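Local atomic coordinates of mitochondrial association factor 1 (Toxoplasma gondii, PDB entry 6BXS), a protein that belongs to a locus through which the parasite manipulates host mitochondria and probably keeps an ancestral role, with a domain of the macro fold. Residues T69-I79 and K153-N161; A101-I111 and R122-P131. One frame throughout, in Å; residues are numbered along the deposited sequence.

Contact 1. Residues T69-I79 and K153-N161; sequences TIIEEARRNRI and KPEVTPHGN. With SO4 (sulfate ion), chain E.
Asn-77, the first residue past the end of helix 61-76, makes the one direct hydrogen bond between the two segments: its ND2 donates to Glu-155 O at 2.6 Å. The carbonyl oxygen lies close to the amide plane of Asn-77, yet the donor stands 57° above the carbonyl plane and so misses the lone pairs. A second bond from ND2 goes to Glu-73 OE2 (3.1 Å), which is met on its anti side, so one amide nitrogen ties the helix end to both the loop and the last turn. Glu-73 CG is anti to the backbone N (chi1 -172°), which lays it against Thr-157 O, and the bend at chi2 turns the carboxylate to the backbone of His-159 and Gly-160. Arg-76 NH2 forms a salt bridge with Glu-73 OE1 (3.5 Å); Glu-72 OE2 near Arg-76 NH1 adds charge only, out of the guanidinium plane. Apolar packing is centred on Val-156: its CB meets Ile-70 CG2 at 4.1 Å and its CG1 meets Ala-74 CB at 4.0 Å. Further along, Thr-69 CG2 and the Pro-158 ring cross at about a right angle. The sulfate, probably from the crystallisation liquor, spans the far edge: His-159 NE2 donates to O4 at 3.2 Å, with O3 also at the ring edge, and Thr-69 OG1 lies 3.0 Å from O1. His-159 NE2 is also bonded to Tyr-37 O and Thr-69 OG1 to Glu-65 O; Arg-29 with the backbone of Leu-36 and Tyr-37 completes the anion site. A Schellman motif at Arg-78 ends the helix. The loop 153-161, between strands 147-152 and 166-170, covers one side of helix 61-76, while Ile-70 and Ile-71 also reach Leu-86 of helix 83-103.

Contact 2. Residues A101-I111 and R122-P131; sequences AERQPGTLVEI and RSFAYVAIVP
Glu-110 and Arg-122 form a salt bridge with carboxylate and guanidinium planes 80° apart. Arg-122 comes side-on, NE at 2.5 Å and NH2 at 2.6 Å, both to Glu-110 OE2 and both nearly in the guanidinium plane; NH2 takes the anti lone pair, whereas NE approaches from above the carboxylate plane. Trp-205 NE1 adds a weak hydrogen bond to the same oxygen. Glu-110 CG is anti to the backbone N (chi1 -176°) and the chain stays extended, running beside Phe-124 in the same direction, so that OE1 lies 3.2 Å from Phe-124 CE2 with the two planes 53° apart. Leu-108 reaches the same ring obliquely, CD2 to Phe-124 CD2 at 3.6 Å, and sets CD1 against Tyr-126 CB; Tyr-200 packs edge-to-face with Phe-124. The other face carries Val-109 CG2 on Ala-125 CB, which also touches Ala-101 CB. Farther on, Pro-105 CG presses tightly on Val-130 CG2 (3.4 Å). In the backbone, Val-109 with Ala-125 and Ile-111 with Ser-123 are antiparallel hydrogen-bonded pairs. Gly-106, within the type II turn Gln-104 to Thr-107, donates its N to Val-127 O at 2.7 Å; a water accepts from Val-127 N and lies within bonding distance of Gln-104 O and Thr-107 O. This beta hairpin edges the mixed sheet, with helix 83-103 on the Val-109/Ala-125 face and helix 179-202 on the Leu-108/Phe-124 face, consistent with the alpha-beta-alpha sandwich of macro domains.

How the contacts relate
Helices 61-76 and 83-103 follow each other in the chain, and each lends one end to a contact: the C-terminal part of the first to contact 1, the last turn of the second to contact 2. The two centres lie 27 Å apart, although the nearest atoms are about 6 Å from one another and do not touch. The strands bring them into one framework, because strand 120-126 of contact 2 pairs with strand 147-152, whose chain runs directly into the loop of contact 1. The sulfate belongs to contact 1 alone; contact 2 instead builds the 109-111 margin of the sheet, away from that anion.

Contact 1. Residues T69-I79 and K153-N161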
# COMPACT_ATOMS: atom_id res chain seq x y z
N THR A 69 -13.46 -0.78 -8.12
CA THR A 69 -13.44 0.67 -8.24
C THR A 69 -12.87 1.12 -9.58
O THR A 69 -13.40 2.02 -10.23
CB THR A 69 -12.61 1.31 -7.10
OG1 THR A 69 -13.17 0.93 -5.84
CG2 THR A 69 -12.60 2.82 -7.22
N ILE A 70 -11.76 0.50 -9.98
CA ILE A 70 -11.13 0.81 -11.26
C ILE A 70 -12.04 0.44 -12.43
O ILE A 70 -12.17 1.20 -13.39
CB ILE A 70 -9.78 0.07 -11.40
CG1 ILE A 70 -8.75 0.69 -10.45
CG2 ILE A 70 -9.27 0.13 -12.84
CD1 ILE A 70 -7.42 -0.05 -10.40
N ILE A 71 -12.65 -0.73 -12.35
CA ILE A 71 -13.52 -1.21 -13.41
C ILE A 71 -14.78 -0.36 -13.53
O ILE A 71 -15.21 -0.03 -14.64
CB ILE A 71 -13.91 -2.69 -13.19
CG1 ILE A 71 -12.68 -3.59 -13.35
CG2 ILE A 71 -14.99 -3.13 -14.18
CD1 ILE A 71 -12.86 -5.00 -12.82
N GLU A 72 -15.38 -0.00 -12.40
CA GLU A 72 -16.59 0.81 -12.40
C GLU A 72 -16.34 2.16 -13.06
O GLU A 72 -17.14 2.62 -13.87
CB GLU A 72 -17.11 1.02 -10.97
CG GLU A 72 -18.55 1.54 -10.92
CD GLU A 72 -18.82 2.45 -9.73
OE1 GLU A 72 -17.92 3.21 -9.31
OE2 GLU A 72 -19.96 2.40 -9.21
N GLU A 73 -15.22 2.79 -12.72
CA GLU A 73 -14.87 4.08 -13.28
C GLU A 73 -14.56 3.96 -14.77
O GLU A 73 -14.84 4.88 -15.54
CB GLU A 73 -13.68 4.68 -12.53
CG GLU A 73 -13.35 6.12 -12.93
CD GLU A 73 -14.46 7.09 -12.56
OE1 GLU A 73 -15.16 6.86 -11.55
OE2 GLU A 73 -14.63 8.09 -13.29
N ALA A 74 -13.98 2.83 -15.16
CA ALA A 74 -13.68 2.58 -16.57
C ALA A 74 -14.96 2.49 -17.38
O ALA A 74 -15.07 3.07 -18.46
CB ALA A 74 -12.86 1.30 -16.72
N ARG A 75 -15.94 1.74 -16.86
CA ARG A 75 -17.22 1.58 -17.54
C ARG A 75 -17.96 2.91 -17.59
O ARG A 75 -18.60 3.25 -18.59
CB ARG A 75 -18.08 0.54 -16.82
CG ARG A 75 -19.09 -0.16 -17.72
CD ARG A 75 -18.42 -1.23 -18.56
NE ARG A 75 -17.97 -2.36 -17.74
CZ ARG A 75 -17.10 -3.28 -18.14
NH1 ARG A 75 -16.57 -3.22 -19.36
NH2 ARG A 75 -16.76 -4.27 -17.32
N ARG A 76 -17.86 3.67 -16.50
CA ARG A 76 -18.47 4.99 -16.41
C ARG A 76 -17.95 5.91 -17.51
O ARG A 76 -18.72 6.62 -18.15
CB ARG A 76 -18.19 5.59 -15.03
CG ARG A 76 -18.84 6.94 -14.78
CD ARG A 76 -18.70 7.33 -13.31
NE ARG A 76 -19.55 6.52 -12.45
CZ ARG A 76 -19.44 6.45 -11.13
NH1 ARG A 76 -20.26 5.69 -10.43
NH2 ARG A 76 -18.49 7.15 -10.50
N ASN A 77 -16.64 5.87 -17.73
CA ASN A 77 -16.01 6.67 -18.78
C ASN A 77 -16.03 5.95 -20.13
O ASN A 77 -15.32 6.34 -21.06
CB ASN A 77 -14.57 7.01 -18.38
CG ASN A 77 -14.51 7.85 -17.12
OD1 ASN A 77 -15.19 8.87 -17.00
ND2 ASN A 77 -13.70 7.41 -16.15
N ARG A 78 -16.84 4.90 -20.21
CA ARG A 78 -17.04 4.14 -21.44
C ARG A 78 -15.74 3.57 -22.01
O ARG A 78 -15.28 3.98 -23.07
CB ARG A 78 -17.73 5.01 -22.50
CG ARG A 78 -19.19 5.31 -22.20
CD ARG A 78 -20.02 4.03 -22.04
NE ARG A 78 -19.58 2.97 -22.95
CZ ARG A 78 -19.17 1.76 -22.58
NH1 ARG A 78 -19.13 1.40 -21.30
NH2 ARG A 78 -18.80 0.88 -23.50
N ILE A 79 -15.17 2.61 -21.29
CA ILE A 79 -14.02 1.84 -21.76
C ILE A 79 -14.31 0.36 -21.59
O ILE A 79 -14.82 -0.05 -20.54
CB ILE A 79 -12.74 2.22 -21.00
CG1 ILE A 79 -12.33 3.65 -21.32
CG2 ILE A 79 -11.59 1.27 -21.37
CD1 ILE A 79 -11.35 4.23 -20.35
N LYS A 153 -4.69 6.40 -15.44
CA LYS A 153 -5.20 7.26 -16.50
C LYS A 153 -6.46 7.95 -16.01
O LYS A 153 -7.14 7.45 -15.11
CB LYS A 153 -5.48 6.45 -17.77
CG LYS A 153 -4.28 5.70 -18.32
CD LYS A 153 -4.51 5.26 -19.76
CE LYS A 153 -3.81 6.18 -20.75
NZ LYS A 153 -2.37 5.86 -20.87
N PRO A 154 -6.79 9.12 -16.59
CA PRO A 154 -7.96 9.88 -16.13
C PRO A 154 -9.27 9.08 -16.22
O PRO A 154 -10.19 9.34 -15.44
CB PRO A 154 -8.00 11.07 -17.09
CG PRO A 154 -6.61 11.21 -17.60
CD PRO A 154 -6.07 9.82 -17.67
N GLU A 155 -9.33 8.12 -17.13
CA GLU A 155 -10.59 7.41 -17.37
C GLU A 155 -10.81 6.25 -16.39
O GLU A 155 -11.83 5.57 -16.48
CB GLU A 155 -10.64 6.88 -18.80
CG GLU A 155 -10.47 7.95 -19.87
CD GLU A 155 -9.02 8.30 -20.15
OE1 GLU A 155 -8.13 7.83 -19.41
OE2 GLU A 155 -8.77 9.05 -21.12
N VAL A 156 -9.88 6.04 -15.47
CA VAL A 156 -10.08 5.07 -14.39
C VAL A 156 -9.79 5.70 -13.03
O VAL A 156 -9.74 5.01 -12.01
CB VAL A 156 -9.18 3.82 -14.56
CG1 VAL A 156 -9.42 3.18 -15.92
CG2 VAL A 156 -7.71 4.17 -14.39
N THR A 157 -9.61 7.01 -13.01
CA THR A 157 -9.32 7.73 -11.77
C THR A 157 -10.56 7.81 -10.89
O THR A 157 -11.57 8.37 -11.30
CB THR A 157 -8.82 9.16 -12.07
OG1 THR A 157 -7.65 9.09 -12.90
CG2 THR A 157 -8.48 9.89 -10.78
N PRO A 158 -10.49 7.24 -9.66
CA PRO A 158 -11.64 7.21 -8.75
C PRO A 158 -12.34 8.56 -8.56
O PRO A 158 -11.69 9.56 -8.28
CB PRO A 158 -11.02 6.75 -7.43
CG PRO A 158 -9.88 5.91 -7.84
CD PRO A 158 -9.33 6.54 -9.08
N HIS A 159 -13.66 8.56 -8.74
CA HIS A 159 -14.49 9.75 -8.56
C HIS A 159 -14.13 10.86 -9.55
O HIS A 159 -14.52 12.01 -9.36
CB HIS A 159 -14.37 10.27 -7.12
CG HIS A 159 -14.51 9.19 -6.09
ND1 HIS A 159 -15.65 8.43 -5.96
CD2 HIS A 159 -13.65 8.75 -5.14
CE1 HIS A 159 -15.48 7.57 -4.97
NE2 HIS A 159 -14.28 7.74 -4.46
N GLY A 160 -13.39 10.50 -10.60
CA GLY A 160 -13.01 11.45 -11.63
C GLY A 160 -12.26 12.67 -11.11
O GLY A 160 -12.26 13.72 -11.75
N ASN A 161 -11.63 12.52 -9.95
CA ASN A 161 -10.87 13.61 -9.35
C ASN A 161 -9.37 13.45 -9.59
O ASN A 161 -8.79 12.43 -9.23
CB ASN A 161 -11.14 13.69 -7.84
CG ASN A 161 -10.71 15.02 -7.25
OD1 ASN A 161 -9.52 15.31 -7.16
ND2 ASN A 161 -11.68 15.82 -6.82
S SO4 E . -14.32 3.85 -3.13
O1 SO4 E . -14.38 3.29 -4.47
O2 SO4 E . -13.91 2.81 -2.19
O3 SO4 E . -15.63 4.36 -2.74
O4 SO4 E . -13.34 4.94 -3.11

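Contact 2. Residues A101-I111 and R122-P131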
# COMPACT_ATOMS: atom_id res chain seq x y z
N ALA A 101 13.18 -4.16 -10.43
CA ALA A 101 13.41 -3.64 -9.08
C ALA A 101 14.42 -4.50 -8.33
O ALA A 101 15.27 -3.99 -7.60
CB ALA A 101 12.10 -3.56 -8.31
N GLU A 102 14.32 -5.81 -8.51
CA GLU A 102 15.20 -6.76 -7.83
C GLU A 102 16.64 -6.65 -8.30
O GLU A 102 17.57 -6.95 -7.55
CB GLU A 102 14.69 -8.19 -8.02
CG GLU A 102 13.49 -8.54 -7.15
CD GLU A 102 12.96 -9.94 -7.39
OE1 GLU A 102 12.09 -10.39 -6.62
OE2 GLU A 102 13.41 -10.59 -8.36
N ARG A 103 16.84 -6.21 -9.55
CA ARG A 103 18.18 -5.97 -10.08
C ARG A 103 18.88 -4.86 -9.30
O ARG A 103 20.10 -4.87 -9.14
CB ARG A 103 18.12 -5.58 -11.56
CG ARG A 103 17.73 -6.68 -12.52
CD ARG A 103 17.45 -6.06 -13.88
NE ARG A 103 17.73 -6.97 -14.99
CZ ARG A 103 16.83 -7.74 -15.60
NH1 ARG A 103 17.20 -8.52 -16.60
NH2 ARG A 103 15.56 -7.74 -15.21
N GLN A 104 18.09 -3.89 -8.84
CA GLN A 104 18.61 -2.70 -8.18
C GLN A 104 17.81 -2.38 -6.93
O GLN A 104 16.97 -1.47 -6.94
CB GLN A 104 18.58 -1.51 -9.13
CG GLN A 104 19.53 -1.61 -10.31
CD GLN A 104 19.29 -0.52 -11.33
OE1 GLN A 104 18.38 -0.62 -12.17
NE2 GLN A 104 20.09 0.54 -11.27
N PRO A 105 18.04 -3.12 -5.84
CA PRO A 105 17.30 -2.88 -4.59
C PRO A 105 17.51 -1.47 -4.06
O PRO A 105 18.63 -0.96 -4.08
CB PRO A 105 17.88 -3.92 -3.63
CG PRO A 105 18.49 -4.97 -4.51
CD PRO A 105 18.98 -4.25 -5.71
N GLY A 106 16.44 -0.84 -3.59
CA GLY A 106 16.52 0.49 -3.02
C GLY A 106 16.43 1.59 -4.06
O GLY A 106 16.58 2.77 -3.73
N THR A 107 16.18 1.21 -5.31
CA THR A 107 16.04 2.18 -6.40
C THR A 107 14.64 2.08 -7.01
O THR A 107 14.07 0.99 -7.10
CB THR A 107 17.08 1.96 -7.51
OG1 THR A 107 16.75 0.78 -8.25
CG2 THR A 107 18.48 1.81 -6.92
N LEU A 108 14.10 3.22 -7.43
CA LEU A 108 12.79 3.26 -8.06
C LEU A 108 12.92 2.99 -9.56
O LEU A 108 13.52 3.79 -10.29
CB LEU A 108 12.13 4.62 -7.82
CG LEU A 108 10.64 4.72 -8.19
CD1 LEU A 108 9.79 3.90 -7.23
CD2 LEU A 108 10.19 6.17 -8.19
N VAL A 109 12.38 1.87 -10.01
CA VAL A 109 12.40 1.53 -11.43
C VAL A 109 11.07 1.93 -12.06
O VAL A 109 10.11 2.25 -11.35
CB VAL A 109 12.67 0.03 -11.66
CG1 VAL A 109 14.07 -0.32 -11.16
CG2 VAL A 109 11.62 -0.84 -10.97
N GLU A 110 11.01 1.92 -13.39
CA GLU A 110 9.96 2.63 -14.10
C GLU A 110 9.74 2.13 -15.52
O GLU A 110 10.69 1.76 -16.22
CB GLU A 110 10.31 4.12 -14.11
CG GLU A 110 9.28 5.04 -14.73
CD GLU A 110 9.77 6.48 -14.78
OE1 GLU A 110 10.44 6.92 -13.83
OE2 GLU A 110 9.49 7.17 -15.78
N ILE A 111 8.48 2.12 -15.95
CA ILE A 111 8.12 1.88 -17.34
C ILE A 111 6.90 2.72 -17.70
O ILE A 111 6.04 2.98 -16.86
CB ILE A 111 7.82 0.39 -17.63
CG1 ILE A 111 6.79 -0.17 -16.64
CG2 ILE A 111 9.10 -0.44 -17.61
CD1 ILE A 111 5.38 -0.20 -17.18
N ARG A 122 1.50 5.46 -15.95
CA ARG A 122 2.90 5.17 -15.68
C ARG A 122 3.01 4.29 -14.45
O ARG A 122 2.19 4.40 -13.53
CB ARG A 122 3.69 6.47 -15.49
CG ARG A 122 5.18 6.30 -15.71
CD ARG A 122 5.80 7.58 -16.23
NE ARG A 122 7.17 7.36 -16.71
CZ ARG A 122 7.56 7.40 -17.98
NH1 ARG A 122 6.69 7.66 -18.96
NH2 ARG A 122 8.83 7.19 -18.28
N SER A 123 4.00 3.40 -14.45
CA SER A 123 4.12 2.40 -13.39
C SER A 123 5.54 2.33 -12.83
O SER A 123 6.51 2.35 -13.58
CB SER A 123 3.71 1.03 -13.92
OG SER A 123 2.38 1.06 -14.41
N PHE A 124 5.62 2.25 -11.51
CA PHE A 124 6.89 2.23 -10.80
C PHE A 124 6.97 1.01 -9.90
O PHE A 124 5.96 0.40 -9.57
CB PHE A 124 7.06 3.51 -9.96
CG PHE A 124 6.96 4.78 -10.76
CD1 PHE A 124 5.73 5.27 -11.16
CD2 PHE A 124 8.10 5.49 -11.09
CE1 PHE A 124 5.64 6.45 -11.89
CE2 PHE A 124 8.02 6.67 -11.81
CZ PHE A 124 6.79 7.14 -12.21
N ALA A 125 8.19 0.67 -9.48
CA ALA A 125 8.39 -0.39 -8.50
C ALA A 125 9.62 -0.10 -7.65
O ALA A 125 10.51 0.65 -8.05
CB ALA A 125 8.51 -1.73 -9.17
N TYR A 126 9.66 -0.72 -6.47
CA TYR A 126 10.72 -0.46 -5.50
C TYR A 126 10.73 -1.59 -4.47
O TYR A 126 9.68 -1.98 -3.96
CB TYR A 126 10.49 0.90 -4.82
CG TYR A 126 11.49 1.28 -3.74
CD1 TYR A 126 11.45 0.71 -2.48
CD2 TYR A 126 12.46 2.25 -3.99
CE1 TYR A 126 12.36 1.07 -1.49
CE2 TYR A 126 13.37 2.62 -3.01
CZ TYR A 126 13.31 2.03 -1.77
OH TYR A 126 14.21 2.40 -0.79
N VAL A 127 11.91 -2.13 -4.20
CA VAL A 127 12.09 -3.08 -3.11
C VAL A 127 13.24 -2.65 -2.21
O VAL A 127 14.31 -2.29 -2.70
CB VAL A 127 12.35 -4.52 -3.61
CG1 VAL A 127 11.07 -5.14 -4.14
CG2 VAL A 127 13.45 -4.54 -4.67
N ALA A 128 13.01 -2.68 -0.91
CA ALA A 128 14.05 -2.39 0.06
C ALA A 128 15.01 -3.56 0.16
O ALA A 128 16.22 -3.38 0.33
CB ALA A 128 13.43 -2.08 1.42
N ILE A 129 14.46 -4.77 0.04
CA ILE A 129 15.24 -6.00 0.10
C ILE A 129 14.76 -6.96 -0.99
O ILE A 129 13.56 -7.10 -1.21
CB ILE A 129 15.12 -6.68 1.48
CG1 ILE A 129 15.51 -5.70 2.59
CG2 ILE A 129 15.98 -7.94 1.53
CD1 ILE A 129 15.31 -6.24 3.99
N VAL A 130 15.70 -7.60 -1.67
CA VAL A 130 15.35 -8.63 -2.64
C VAL A 130 14.55 -9.72 -1.94
O VAL A 130 15.04 -10.32 -0.98
CB VAL A 130 16.59 -9.26 -3.30
CG1 VAL A 130 16.18 -10.37 -4.27
CG2 VAL A 130 17.40 -8.20 -4.03
N PRO A 131 13.31 -9.99 -2.40
CA PRO A 131 12.52 -11.06 -1.78
C PRO A 131 13.24 -12.41 -1.79
O PRO A 131 14.03 -12.67 -2.70
CB PRO A 131 11.26 -11.11 -2.64
CG PRO A 131 11.14 -9.76 -3.22
CD PRO A 131 12.54 -9.27 -3.43
O HOH W 1 14.07 -1.57 -6.26